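Local atomic coordinates of IMC sub-compartment protein ISP3 (Toxoplasma gondii, PDB entry 4CHJ), a protein that belongs to the inner membrane complex of the parasite, adopts a pleckstrin homology fold and is one of a protein group critical for replication, probably in division by endodyogeny. Residues Glu33-Trp38 with Ala134-Ser139; Thr47-Phe52 with Ala125-Asp130; Asp85-Val90 with Val113-Ala118. All blocks are in the same frame, centred on the assembly; numbering follows the deposited sequence.

Interaction 1 of 3, residues Glu33-Trp38 with Ala134-Ser139; sequences EAFDNW and AQCFVS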
ATOM      1  N   GLU A  33     -12.055  12.172  -6.784  1.00 53.71           N
ATOM      2  CA  GLU A  33     -13.249  11.563  -6.222  1.00 59.91           C
ATOM      3  C   GLU A  33     -12.980  10.128  -5.829  1.00 61.66           C
ATOM      4  O   GLU A  33     -13.433   9.668  -4.788  1.00 53.12           O
ATOM      5  CB  GLU A  33     -14.405  11.606  -7.216  1.00 70.41           C
ATOM      6  CG  GLU A  33     -15.022  12.981  -7.393  1.00 80.35           C
ATOM      7  CD  GLU A  33     -15.796  13.442  -6.175  1.00 91.10           C
ATOM      8  OE1 GLU A  33     -15.193  14.075  -5.290  1.00 98.85           O
ATOM      9  OE2 GLU A  33     -17.013  13.179  -6.111  1.00 80.14           O
ATOM     10  N   ALA A  34     -12.253   9.417  -6.680  1.00 56.06           N
ATOM     11  CA  ALA A  34     -11.900   8.043  -6.386  1.00 56.41           C
ATOM     12  C   ALA A  34     -11.012   7.953  -5.163  1.00 50.79           C
ATOM     13  O   ALA A  34     -11.260   7.147  -4.283  1.00 55.54           O
ATOM     14  CB  ALA A  34     -11.218   7.412  -7.581  1.00 60.49           C
ATOM     15  N   PHE A  35     -10.010   8.819  -5.083  1.00 51.68           N
ATOM     16  CA  PHE A  35      -9.145   8.871  -3.891  1.00 53.61           C
ATOM     17  C   PHE A  35      -9.930   9.166  -2.618  1.00 54.83           C
ATOM     18  O   PHE A  35      -9.681   8.550  -1.562  1.00 54.52           O
ATOM     19  CB  PHE A  35      -7.993   9.889  -4.046  1.00 55.21           C
ATOM     20  CG  PHE A  35      -7.036   9.877  -2.886  1.00 53.34           C
ATOM     21  CD1 PHE A  35      -6.040   8.923  -2.808  1.00 60.40           C
ATOM     22  CD2 PHE A  35      -7.219  10.724  -1.819  1.00 53.50           C
ATOM     23  CE1 PHE A  35      -5.210   8.849  -1.708  1.00 55.93           C
ATOM     24  CE2 PHE A  35      -6.381  10.668  -0.723  1.00 51.44           C
ATOM     25  CZ  PHE A  35      -5.380   9.725  -0.665  1.00 54.83           C
ATOM     26  N   ASP A  36     -10.855  10.126  -2.706  1.00 61.21           N
ATOM     27  CA  ASP A  36     -11.627  10.568  -1.536  1.00 56.06           C
ATOM     28  C   ASP A  36     -12.503   9.442  -1.003  1.00 55.46           C
ATOM     29  O   ASP A  36     -12.641   9.265   0.222  1.00 56.19           O
ATOM     30  CB  ASP A  36     -12.523  11.760  -1.906  1.00 67.83           C
ATOM     31  CG  ASP A  36     -11.756  13.048  -2.059  1.00 63.50           C
ATOM     32  OD1 ASP A  36     -10.583  13.117  -1.635  1.00 61.81           O
ATOM     33  OD2 ASP A  36     -12.343  14.006  -2.607  1.00 78.26           O
ATOM     34  N   ASN A  37     -13.133   8.712  -1.927  1.00 54.52           N
ATOM     35  CA  ASN A  37     -13.856   7.480  -1.578  1.00 62.67           C
ATOM     36  C   ASN A  37     -12.931   6.397  -0.948  1.00 58.03           C
ATOM     37  O   ASN A  37     -13.169   5.925   0.163  1.00 58.22           O
ATOM     38  CB  ASN A  37     -14.540   6.904  -2.814  1.00 65.24           C
ATOM     39  CG  ASN A  37     -15.318   5.632  -2.503  1.00 79.75           C
ATOM     40  OD1 ASN A  37     -16.235   5.641  -1.677  1.00 92.64           O
ATOM     41  ND2 ASN A  37     -14.937   4.524  -3.143  1.00 80.22           N
ATOM     42  N   TRP A  38     -11.886   6.014  -1.675  1.00 49.68           N
ATOM     43  CA  TRP A  38     -10.864   5.163  -1.121  1.00 48.46           C
ATOM     44  C   TRP A  38     -10.531   5.615   0.318  1.00 49.55           C
ATOM     45  O   TRP A  38     -10.684   4.842   1.284  1.00 47.94           O
ATOM     46  CB  TRP A  38      -9.622   5.167  -2.020  1.00 53.15           C
ATOM     47  CG  TRP A  38      -8.617   4.170  -1.593  1.00 53.74           C
ATOM     48  CD1 TRP A  38      -8.607   2.838  -1.886  1.00 55.49           C
ATOM     49  CD2 TRP A  38      -7.538   4.396  -0.716  1.00 51.71           C
ATOM     50  NE1 TRP A  38      -7.570   2.225  -1.255  1.00 56.36           N
ATOM     51  CE2 TRP A  38      -6.896   3.161  -0.518  1.00 58.93           C
ATOM     52  CE3 TRP A  38      -7.030   5.532  -0.084  1.00 56.57           C
ATOM     53  CZ2 TRP A  38      -5.761   3.032   0.274  1.00 56.35           C
ATOM     54  CZ3 TRP A  38      -5.917   5.403   0.708  1.00 57.52           C
ATOM     55  CH2 TRP A  38      -5.291   4.157   0.884  1.00 60.15           C
ATOM     56  N   ALA A 134      -5.813   0.297  -5.749  1.00 50.90           N
ATOM     57  CA  ALA A 134      -4.378   0.065  -5.635  1.00 48.59           C
ATOM     58  C   ALA A 134      -3.674   1.365  -5.935  1.00 49.18           C
ATOM     59  O   ALA A 134      -2.769   1.772  -5.226  1.00 51.55           O
ATOM     60  CB  ALA A 134      -3.941  -1.012  -6.609  1.00 41.44           C
ATOM     61  N   GLN A 135      -4.153   2.050  -6.961  1.00 49.89           N
ATOM     62  CA  GLN A 135      -3.557   3.304  -7.381  1.00 52.76           C
ATOM     63  C   GLN A 135      -3.803   4.424  -6.375  1.00 50.34           C
ATOM     64  O   GLN A 135      -2.955   5.297  -6.211  1.00 53.92           O
ATOM     65  CB  GLN A 135      -4.060   3.680  -8.768  1.00 63.05           C
ATOM     66  CG  GLN A 135      -3.737   2.611  -9.801  1.00 64.86           C
ATOM     67  CD  GLN A 135      -3.884   3.088 -11.228  1.00 68.80           C
ATOM     68  OE1 GLN A 135      -4.636   4.020 -11.515  1.00 69.30           O
ATOM     69  NE2 GLN A 135      -3.199   2.414 -12.141  1.00 67.91           N
ATOM     70  N   CYS A 136      -4.899   4.338  -5.629  1.00 49.90           N
ATOM     71  CA  CYS A 136      -5.124   5.236  -4.491  1.00 50.18           C
ATOM     72  C   CYS A 136      -4.165   4.985  -3.348  1.00 48.71           C
ATOM     73  O   CYS A 136      -3.718   5.923  -2.675  1.00 50.74           O
ATOM     74  CB  CYS A 136      -6.554   5.102  -3.968  1.00 51.31           C
ATOM     75  SG  CYS A 136      -7.786   5.757  -5.111  1.00 54.50           S
ATOM     76  N   PHE A 137      -3.901   3.718  -3.056  1.00 46.70           N
ATOM     77  CA  PHE A 137      -3.013   3.398  -1.954  1.00 40.72           C
ATOM     78  C   PHE A 137      -1.626   3.886  -2.336  1.00 36.94           C
ATOM     79  O   PHE A 137      -0.933   4.534  -1.541  1.00 38.89           O
ATOM     80  CB  PHE A 137      -3.049   1.913  -1.694  1.00 45.21           C
ATOM     81  CG  PHE A 137      -2.191   1.478  -0.568  1.00 46.66           C
ATOM     82  CD1 PHE A 137      -2.461   1.875   0.713  1.00 48.61           C
ATOM     83  CD2 PHE A 137      -1.105   0.638  -0.794  1.00 51.71           C
ATOM     84  CE1 PHE A 137      -1.653   1.475   1.755  1.00 50.07           C
ATOM     85  CE2 PHE A 137      -0.308   0.219   0.251  1.00 48.09           C
ATOM     86  CZ  PHE A 137      -0.589   0.631   1.524  1.00 46.14           C
ATOM     87  N   VAL A 138      -1.292   3.737  -3.612  1.00 36.59           N
ATOM     88  CA  VAL A 138      -0.035   4.270  -4.125  1.00 44.49           C
ATOM     89  C   VAL A 138       0.087   5.807  -3.875  1.00 47.74           C
ATOM     90  O   VAL A 138       1.130   6.304  -3.402  1.00 51.45           O
ATOM     91  CB  VAL A 138       0.168   3.919  -5.632  1.00 48.17           C
ATOM     92  CG1 VAL A 138       1.383   4.641  -6.203  1.00 49.26           C
ATOM     93  CG2 VAL A 138       0.367   2.421  -5.820  1.00 51.99           C
ATOM     94  N   SER A 139      -0.985   6.541  -4.137  1.00 52.69           N
ATOM     95  CA  SER A 139      -0.972   7.997  -3.969  1.00 53.10           C
ATOM     96  C   SER A 139      -0.937   8.364  -2.509  1.00 45.82           C
ATOM     97  O   SER A 139      -0.253   9.300  -2.121  1.00 52.66           O
ATOM     98  CB  SER A 139      -2.185   8.620  -4.635  1.00 54.04           C
ATOM     99  OG  SER A 139      -2.002   8.619  -6.035  1.00 66.96           O
TER
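Ala34, Phe35 and Trp38 of one helix close on Cys136 of another, the short segments Glu33-Trp38 and Ala134-Ser139 running at 84° to each other with their axes 9.5 Å apart at the closest approach. Cys136 contributes the largest share of the buried surface, and most of what the second helix buries. Ala34 opens the contact with its backbone: its O lies 3.8 Å from Cys136 SG. Phe35 follows, its CG anti to the backbone N (chi1 -175°), which brings the ring up to the second helix. The ring turns its edge to the backbone there, CE1 standing 3.4 Å from Cys136 O close to the ring plane, and CE1 also comes near Ser139 CB, which lies oblique to the ring. Trp38 carries the largest share from the first helix. Cys136 CB sits over one face of its five-membered ring, 3.5 Å from the centroid, in a CH-pi contact; Cys136 SG, 3.6 Å from Trp38 CB, approaches the indole obliquely. The far end of the indole reaches Phe137, with Trp38 CZ2 3.5 Å from Phe137 CD1. Those two rings meet rim to rim, planes at 54°, neither covering the other. Phe137 continues inward to Phe126 and Phe128. The long helix 131-149 is the C-terminal helix characteristic of the pleckstrin homology fold, and helix 32-44 packs across it through Cys136 and the rings of Phe35, Trp38 and Phe137.

Interaction 2 of 3, residues Thr47-Phe52 with Ala125-Asp130; sequences TMEVLF and AFSFKD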
ATOM      1  N   THR A  47     -11.280  -3.922   3.602  1.00 66.87           N
ATOM      2  CA  THR A  47     -10.660  -5.215   3.411  1.00 63.58           C
ATOM      3  C   THR A  47      -9.624  -5.138   2.281  1.00 67.36           C
ATOM      4  O   THR A  47      -9.842  -4.436   1.279  1.00 63.08           O
ATOM      5  CB  THR A  47     -11.744  -6.277   3.081  1.00 66.06           C
ATOM      6  OG1 THR A  47     -12.313  -6.781   4.301  1.00 65.95           O
ATOM      7  CG2 THR A  47     -11.171  -7.434   2.288  1.00 73.22           C
ATOM      8  N   MET A  48      -8.471  -5.789   2.497  1.00 53.99           N
ATOM      9  CA  MET A  48      -7.480  -6.045   1.446  1.00 53.55           C
ATOM     10  C   MET A  48      -6.729  -7.351   1.761  1.00 54.65           C
ATOM     11  O   MET A  48      -7.122  -8.096   2.668  1.00 53.86           O
ATOM     12  CB  MET A  48      -6.511  -4.875   1.340  1.00 53.66           C
ATOM     13  CG  MET A  48      -6.238  -4.200   2.674  1.00 55.69           C
ATOM     14  SD  MET A  48      -5.296  -5.255   3.797  1.00 54.51           S
ATOM     15  CE  MET A  48      -3.739  -5.318   2.899  1.00 53.67           C
ATOM     16  N   GLU A  49      -5.690  -7.649   0.984  1.00 52.56           N
ATOM     17  CA  GLU A  49      -4.866  -8.850   1.212  1.00 48.19           C
ATOM     18  C   GLU A  49      -3.406  -8.500   1.364  1.00 50.44           C
ATOM     19  O   GLU A  49      -2.864  -7.714   0.591  1.00 49.73           O
ATOM     20  CB  GLU A  49      -4.978  -9.805   0.031  1.00 48.88           C
ATOM     21  CG  GLU A  49      -6.279 -10.548  -0.064  1.00 52.33           C
ATOM     22  CD  GLU A  49      -6.395 -11.295  -1.369  1.00 56.66           C
ATOM     23  OE1 GLU A  49      -5.526 -11.096  -2.253  1.00 62.95           O
ATOM     24  OE2 GLU A  49      -7.340 -12.099  -1.503  1.00 64.48           O
ATOM     25  N   VAL A  50      -2.741  -9.181   2.288  1.00 53.83           N
ATOM     26  CA  VAL A  50      -1.301  -9.074   2.419  1.00 48.28           C
ATOM     27  C   VAL A  50      -0.639 -10.274   1.753  1.00 53.46           C
ATOM     28  O   VAL A  50      -0.913 -11.415   2.104  1.00 50.98           O
ATOM     29  CB  VAL A  50      -0.882  -9.042   3.895  1.00 50.52           C
ATOM     30  CG1 VAL A  50       0.631  -9.093   4.023  1.00 57.57           C
ATOM     31  CG2 VAL A  50      -1.444  -7.809   4.576  1.00 51.39           C
ATOM     32  N   LEU A  51       0.218 -10.001   0.776  1.00 50.32           N
ATOM     33  CA  LEU A  51       0.990 -11.033   0.096  1.00 52.27           C
ATOM     34  C   LEU A  51       2.174 -11.508   0.923  1.00 45.39           C
ATOM     35  O   LEU A  51       2.752 -10.742   1.686  1.00 45.90           O
ATOM     36  CB  LEU A  51       1.481 -10.531  -1.259  1.00 61.04           C
ATOM     37  CG  LEU A  51       0.409 -10.058  -2.234  1.00 69.50           C
ATOM     38  CD1 LEU A  51       0.928 -10.119  -3.659  1.00 68.81           C
ATOM     39  CD2 LEU A  51      -0.852 -10.890  -2.080  1.00 75.01           C
ATOM     40  N   PHE A  52       2.550 -12.767   0.745  1.00 43.89           N
ATOM     41  CA  PHE A  52       3.703 -13.320   1.439  1.00 36.74           C
ATOM     42  C   PHE A  52       4.656 -13.976   0.457  1.00 33.24           C
ATOM     43  O   PHE A  52       4.247 -14.459  -0.589  1.00 35.87           O
ATOM     44  CB  PHE A  52       3.265 -14.304   2.520  1.00 40.43           C
ATOM     45  CG  PHE A  52       2.492 -13.665   3.629  1.00 37.63           C
ATOM     46  CD1 PHE A  52       3.138 -12.937   4.605  1.00 42.81           C
ATOM     47  CD2 PHE A  52       1.118 -13.772   3.680  1.00 44.03           C
ATOM     48  CE1 PHE A  52       2.430 -12.338   5.623  1.00 44.73           C
ATOM     49  CE2 PHE A  52       0.402 -13.176   4.694  1.00 47.75           C
ATOM     50  CZ  PHE A  52       1.060 -12.456   5.668  1.00 45.07           C
ATOM     51  N   ALA A 125       3.724  -6.396   0.571  1.00 42.91           N
ATOM     52  CA  ALA A 125       2.853  -6.264  -0.562  1.00 43.02           C
ATOM     53  C   ALA A 125       1.425  -6.376  -0.099  1.00 49.14           C
ATOM     54  O   ALA A 125       1.064  -7.354   0.596  1.00 39.51           O
ATOM     55  CB  ALA A 125       3.160  -7.325  -1.606  1.00 41.14           C
ATOM     56  N   PHE A 126       0.634  -5.344  -0.449  1.00 42.47           N
ATOM     57  CA  PHE A 126      -0.832  -5.360  -0.330  1.00 42.23           C
ATOM     58  C   PHE A 126      -1.450  -5.545  -1.719  1.00 43.95           C
ATOM     59  O   PHE A 126      -0.992  -4.964  -2.685  1.00 49.04           O
ATOM     60  CB  PHE A 126      -1.330  -4.025   0.246  1.00 39.62           C
ATOM     61  CG  PHE A 126      -0.984  -3.810   1.699  1.00 41.69           C
ATOM     62  CD1 PHE A 126      -0.383  -4.814   2.458  1.00 40.74           C
ATOM     63  CD2 PHE A 126      -1.281  -2.610   2.314  1.00 41.42           C
ATOM     64  CE1 PHE A 126      -0.087  -4.613   3.794  1.00 45.45           C
ATOM     65  CE2 PHE A 126      -1.001  -2.410   3.651  1.00 42.57           C
ATOM     66  CZ  PHE A 126      -0.405  -3.419   4.394  1.00 44.81           C
ATOM     67  N   SER A 127      -2.489  -6.361  -1.787  1.00 44.42           N
ATOM     68  CA  SER A 127      -3.284  -6.530  -2.976  1.00 48.03           C
ATOM     69  C   SER A 127      -4.700  -5.987  -2.726  1.00 47.07           C
ATOM     70  O   SER A 127      -5.337  -6.305  -1.710  1.00 44.23           O
ATOM     71  CB  SER A 127      -3.362  -8.002  -3.353  1.00 48.91           C
ATOM     72  OG  SER A 127      -4.099  -8.165  -4.554  1.00 51.22           O
ATOM     73  N   PHE A 128      -5.159  -5.117  -3.620  1.00 45.60           N
ATOM     74  CA  PHE A 128      -6.438  -4.414  -3.416  1.00 42.57           C
ATOM     75  C   PHE A 128      -7.472  -4.943  -4.362  1.00 48.10           C
ATOM     76  O   PHE A 128      -7.143  -5.656  -5.328  1.00 49.11           O
ATOM     77  CB  PHE A 128      -6.275  -2.900  -3.602  1.00 46.33           C
ATOM     78  CG  PHE A 128      -5.516  -2.248  -2.492  1.00 45.24           C
ATOM     79  CD1 PHE A 128      -4.125  -2.205  -2.528  1.00 43.49           C
ATOM     80  CD2 PHE A 128      -6.175  -1.830  -1.342  1.00 38.56           C
ATOM     81  CE1 PHE A 128      -3.422  -1.683  -1.474  1.00 38.98           C
ATOM     82  CE2 PHE A 128      -5.472  -1.300  -0.287  1.00 41.54           C
ATOM     83  CZ  PHE A 128      -4.093  -1.247  -0.344  1.00 43.54           C
ATOM     84  N   LYS A 129      -8.736  -4.608  -4.083  1.00 50.35           N
ATOM     85  CA  LYS A 129      -9.857  -5.321  -4.681  1.00 56.24           C
ATOM     86  C   LYS A 129      -9.975  -4.948  -6.169  1.00 57.97           C
ATOM     87  O   LYS A 129     -10.465  -5.734  -6.968  1.00 61.03           O
ATOM     88  CB  LYS A 129     -11.149  -5.036  -3.910  1.00 61.27           C
ATOM     89  CG  LYS A 129     -12.353  -5.802  -4.432  1.00 78.46           C
ATOM     90  CD  LYS A 129     -13.628  -5.547  -3.622  1.00 84.40           C
ATOM     91  CE  LYS A 129     -14.812  -6.317  -4.199  1.00 91.34           C
ATOM     92  NZ  LYS A 129     -16.062  -6.071  -3.410  1.00110.82           N
ATOM     93  N   ASP A 130      -9.438  -3.782  -6.538  1.00 56.76           N
ATOM     94  CA  ASP A 130      -9.355  -3.362  -7.939  1.00 58.61           C
ATOM     95  C   ASP A 130      -8.188  -2.381  -8.156  1.00 54.43           C
ATOM     96  O   ASP A 130      -7.543  -1.950  -7.199  1.00 55.27           O
ATOM     97  CB  ASP A 130     -10.679  -2.701  -8.368  1.00 63.82           C
ATOM     98  CG  ASP A 130     -10.994  -1.438  -7.572  1.00 62.26           C
ATOM     99  OD1 ASP A 130     -10.058  -0.756  -7.130  1.00 70.58           O
ATOM    100  OD2 ASP A 130     -12.178  -1.131  -7.384  1.00 63.95           O
TER
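Glu49 and Ser127 face each other as a hydrogen-bonded antiparallel pair, joined both ways: Ser127 N gives a nearly straight bond (169°) to Glu49 O at 2.8 Å, and Glu49 N returns one to Ser127 O at 3.0 Å. Both donors lie in the plane of the carbonyl they meet. Two residues on, Leu51 N bonds to Ala125 O, tilted from the carbonyl plane. Between them the non-hydrogen-bonded pair Val50-Phe126 brings the strands closer, and Phe126 CA points its hydrogen at Glu49 O. The side chains then divide by face. Glu49, Leu51, Ala125 and Ser127 share one, where Leu51 CB rests on Ala125 CB at 3.6 Å and the carboxylate of Glu49 forms a salt bridge with Arg57. Val50 and Phe126 share the other, lying alongside and pointing the same way, with Val50 CG2 3.6 Å from Phe126 CE1. Met48 folds back at chi2 and chi3 (69° and 67°), which carries its methyl over the Phe126 ring: CE is 3.5 Å from the centroid, with SD higher above the same face in a Met-aromatic contact. Met48 CB also touches Phe128 CE2, at 4.1 Å. Strand 46-51 continues the sheet to strand 57-65, strand 123-127 to strand 113-117, where Phe115 meets Phe126 edge-to-face; Leu73 of strand 70-75 touches Met48, Val50 and Phe126.

Interaction 3 of 3, residues Asp85-Val90 with Val113-Ala118; sequences DDIAAV and VGFRLA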
ATOM      1  N   ASP A  85       5.087   7.341   9.272  1.00 50.54           N
ATOM      2  CA  ASP A  85       6.406   7.945   9.303  1.00 53.28           C
ATOM      3  C   ASP A  85       7.415   6.928   8.805  1.00 56.53           C
ATOM      4  O   ASP A  85       8.383   7.266   8.134  1.00 60.05           O
ATOM      5  CB  ASP A  85       6.760   8.406  10.722  1.00 56.02           C
ATOM      6  CG  ASP A  85       6.083   7.575  11.800  1.00 68.72           C
ATOM      7  OD1 ASP A  85       4.847   7.673  11.947  1.00 71.53           O
ATOM      8  OD2 ASP A  85       6.789   6.825  12.504  1.00 61.97           O
ATOM      9  N   ASP A  86       7.186   5.674   9.168  1.00 56.55           N
ATOM     10  CA  ASP A  86       8.070   4.577   8.790  1.00 63.10           C
ATOM     11  C   ASP A  86       8.215   4.334   7.285  1.00 60.44           C
ATOM     12  O   ASP A  86       9.280   3.943   6.828  1.00 67.33           O
ATOM     13  CB  ASP A  86       7.675   3.281   9.499  1.00 64.58           C
ATOM     14  CG  ASP A  86       8.870   2.399   9.796  1.00 70.84           C
ATOM     15  OD1 ASP A  86      10.005   2.913   9.783  1.00 64.87           O
ATOM     16  OD2 ASP A  86       8.676   1.193  10.041  1.00 72.42           O
ATOM     17  N   ILE A  87       7.159   4.581   6.515  1.00 55.95           N
ATOM     18  CA  ILE A  87       7.157   4.198   5.108  1.00 52.27           C
ATOM     19  C   ILE A  87       8.278   4.900   4.367  1.00 51.40           C
ATOM     20  O   ILE A  87       8.402   6.113   4.430  1.00 49.56           O
ATOM     21  CB  ILE A  87       5.838   4.609   4.433  1.00 56.56           C
ATOM     22  CG1 ILE A  87       4.642   4.285   5.330  1.00 57.76           C
ATOM     23  CG2 ILE A  87       5.707   3.960   3.067  1.00 62.84           C
ATOM     24  CD1 ILE A  87       4.105   2.882   5.170  1.00 60.49           C
ATOM     25  N   ALA A  88       9.075   4.133   3.633  1.00 51.77           N
ATOM     26  CA  ALA A  88      10.225   4.696   2.940  1.00 50.41           C
ATOM     27  C   ALA A  88      10.115   4.665   1.422  1.00 51.08           C
ATOM     28  O   ALA A  88      10.673   5.515   0.737  1.00 49.49           O
ATOM     29  CB  ALA A  88      11.495   3.991   3.387  1.00 52.23           C
ATOM     30  N   ALA A  89       9.403   3.677   0.898  1.00 50.65           N
ATOM     31  CA  ALA A  89       9.278   3.532  -0.542  1.00 51.01           C
ATOM     32  C   ALA A  89       7.975   2.873  -0.956  1.00 48.46           C
ATOM     33  O   ALA A  89       7.377   2.123  -0.197  1.00 49.59           O
ATOM     34  CB  ALA A  89      10.459   2.755  -1.097  1.00 51.99           C
ATOM     35  N   VAL A  90       7.561   3.154  -2.182  1.00 54.14           N
ATOM     36  CA  VAL A  90       6.412   2.522  -2.786  1.00 51.28           C
ATOM     37  C   VAL A  90       6.883   1.868  -4.069  1.00 47.37           C
ATOM     38  O   VAL A  90       7.590   2.480  -4.854  1.00 45.66           O
ATOM     39  CB  VAL A  90       5.303   3.544  -3.080  1.00 54.60           C
ATOM     40  CG1 VAL A  90       5.822   4.642  -3.983  1.00 57.64           C
ATOM     41  CG2 VAL A  90       4.093   2.866  -3.689  1.00 52.05           C
ATOM     42  N   VAL A 113       0.406  -3.650  -4.644  1.00 42.22           N
ATOM     43  CA  VAL A 113       1.316  -2.575  -4.301  1.00 40.91           C
ATOM     44  C   VAL A 113       2.298  -3.022  -3.240  1.00 38.49           C
ATOM     45  O   VAL A 113       1.911  -3.555  -2.215  1.00 39.45           O
ATOM     46  CB  VAL A 113       0.558  -1.367  -3.747  1.00 46.57           C
ATOM     47  CG1 VAL A 113       1.479  -0.170  -3.646  1.00 52.16           C
ATOM     48  CG2 VAL A 113      -0.647  -1.059  -4.609  1.00 48.17           C
ATOM     49  N   GLY A 114       3.572  -2.772  -3.487  1.00 36.61           N
ATOM     50  CA  GLY A 114       4.620  -3.134  -2.563  1.00 34.73           C
ATOM     51  C   GLY A 114       5.206  -1.882  -1.970  1.00 35.51           C
ATOM     52  O   GLY A 114       5.236  -0.854  -2.616  1.00 40.18           O
ATOM     53  N   PHE A 115       5.636  -1.953  -0.723  1.00 35.57           N
ATOM     54  CA  PHE A 115       6.251  -0.804  -0.089  1.00 43.62           C
ATOM     55  C   PHE A 115       7.264  -1.271   0.929  1.00 46.60           C
ATOM     56  O   PHE A 115       7.257  -2.424   1.360  1.00 46.04           O
ATOM     57  CB  PHE A 115       5.215   0.138   0.536  1.00 40.01           C
ATOM     58  CG  PHE A 115       4.349  -0.500   1.581  1.00 37.86           C
ATOM     59  CD1 PHE A 115       3.312  -1.321   1.212  1.00 36.27           C
ATOM     60  CD2 PHE A 115       4.543  -0.232   2.932  1.00 41.20           C
ATOM     61  CE1 PHE A 115       2.500  -1.914   2.135  1.00 34.89           C
ATOM     62  CE2 PHE A 115       3.753  -0.854   3.886  1.00 42.47           C
ATOM     63  CZ  PHE A 115       2.705  -1.677   3.484  1.00 42.29           C
ATOM     64  N   ARG A 116       8.208  -0.402   1.232  1.00 52.10           N
ATOM     65  CA  ARG A 116       9.272  -0.765   2.114  1.00 47.57           C
ATOM     66  C   ARG A 116       9.254   0.106   3.373  1.00 49.24           C
ATOM     67  O   ARG A 116       9.007   1.323   3.300  1.00 44.93           O
ATOM     68  CB  ARG A 116      10.590  -0.626   1.383  1.00 51.04           C
ATOM     69  CG  ARG A 116      11.765  -1.186   2.163  1.00 64.40           C
ATOM     70  CD  ARG A 116      13.037  -1.013   1.374  1.00 64.62           C
ATOM     71  NE  ARG A 116      12.883  -1.568   0.029  1.00 73.61           N
ATOM     72  CZ  ARG A 116      12.915  -0.852  -1.094  1.00 71.46           C
ATOM     73  NH1 ARG A 116      13.116   0.462  -1.051  1.00 71.23           N
ATOM     74  NH2 ARG A 116      12.782  -1.462  -2.268  1.00 76.36           N
ATOM     75  N   LEU A 117       9.518  -0.532   4.518  1.00 49.39           N
ATOM     76  CA  LEU A 117       9.636   0.147   5.798  1.00 42.31           C
ATOM     77  C   LEU A 117      11.104   0.465   6.144  1.00 42.93           C
ATOM     78  O   LEU A 117      11.988  -0.382   5.990  1.00 45.39           O
ATOM     79  CB  LEU A 117       9.054  -0.727   6.889  1.00 50.28           C
ATOM     80  CG  LEU A 117       7.606  -1.193   6.721  1.00 53.21           C
ATOM     81  CD1 LEU A 117       7.219  -2.061   7.899  1.00 59.49           C
ATOM     82  CD2 LEU A 117       6.651  -0.027   6.600  1.00 55.25           C
ATOM     83  N   ALA A 118      11.323   1.671   6.672  1.00 41.12           N
ATOM     84  CA  ALA A 118      12.641   2.193   6.999  1.00 45.98           C
ATOM     85  C   ALA A 118      13.252   1.448   8.163  1.00 51.36           C
ATOM     86  O   ALA A 118      14.474   1.253   8.210  1.00 55.72           O
ATOM     87  CB  ALA A 118      12.534   3.674   7.348  1.00 46.90           C
TER
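Asp86 meets Leu117 and Ala118 next to the start of strand 87-91 and the end of strand 113-117, and its side chain can be followed outward from there. CB leads to CG, which stands 4.0 Å from Ala118 N; beyond it OD1 lies beside Ala118 CB at 3.6 Å, and OD2 passes Leu117 CB at 3.7 Å, the two side chains crossing at about a right angle. OD2 has its hydrogen-bonding partner in Ser119, just past the second segment. The backbone of Asp86 also takes part, its O accepting a bond from Ala118 N. Next comes a classic beta bulge: Ala88 and Ala89 both face Arg116, whose O receives a good bond from Ala88 N (2.8 Å) and a weak, longer one from Ala89 N. Arg116 N in turn bonds to Ala89 O at 3.0 Å, approaching from above the carbonyl plane. The bend of Arg116 at chi3 (-53°) brings its NH1 back beside Ala89 CB, 3.5 Å away. Ile87 CD1 touches Phe115 CD2 at 3.9 Å and also reaches Leu117, while Val90 CG2 meets Val113 CG1 at 4.0 Å. Strand 87-91 is outermost within the chain, and strand 113-117 separates it from strand 123-127. Phe115 and Val113 pack against helix 131-149, Phe115 touching Leu141, and Ile82 of strand 78-83 meets Ile87 and Leu117.

The three contacts are nested along the chain: interaction 3 lies within the loop closed by interaction 2, and that within the loop closed by interaction 1. Their centres are about 14 Å (1 and 2), 17 Å (1 and 3) and 15 Å (2 and 3) apart. Interactions 2 and 3 share one antiparallel sheet through the neighbouring strands 123-127 and 113-117, where Phe126 O and Val113 N probably hydrogen-bond, while interaction 1 joins two helices. Helix 131-149, which follows strand 123-127, brings Phe137 against Val113 and Phe115, so that the C-terminal helix packs on the sheet and links all three contacts, in keeping with a pleckstrin homology fold.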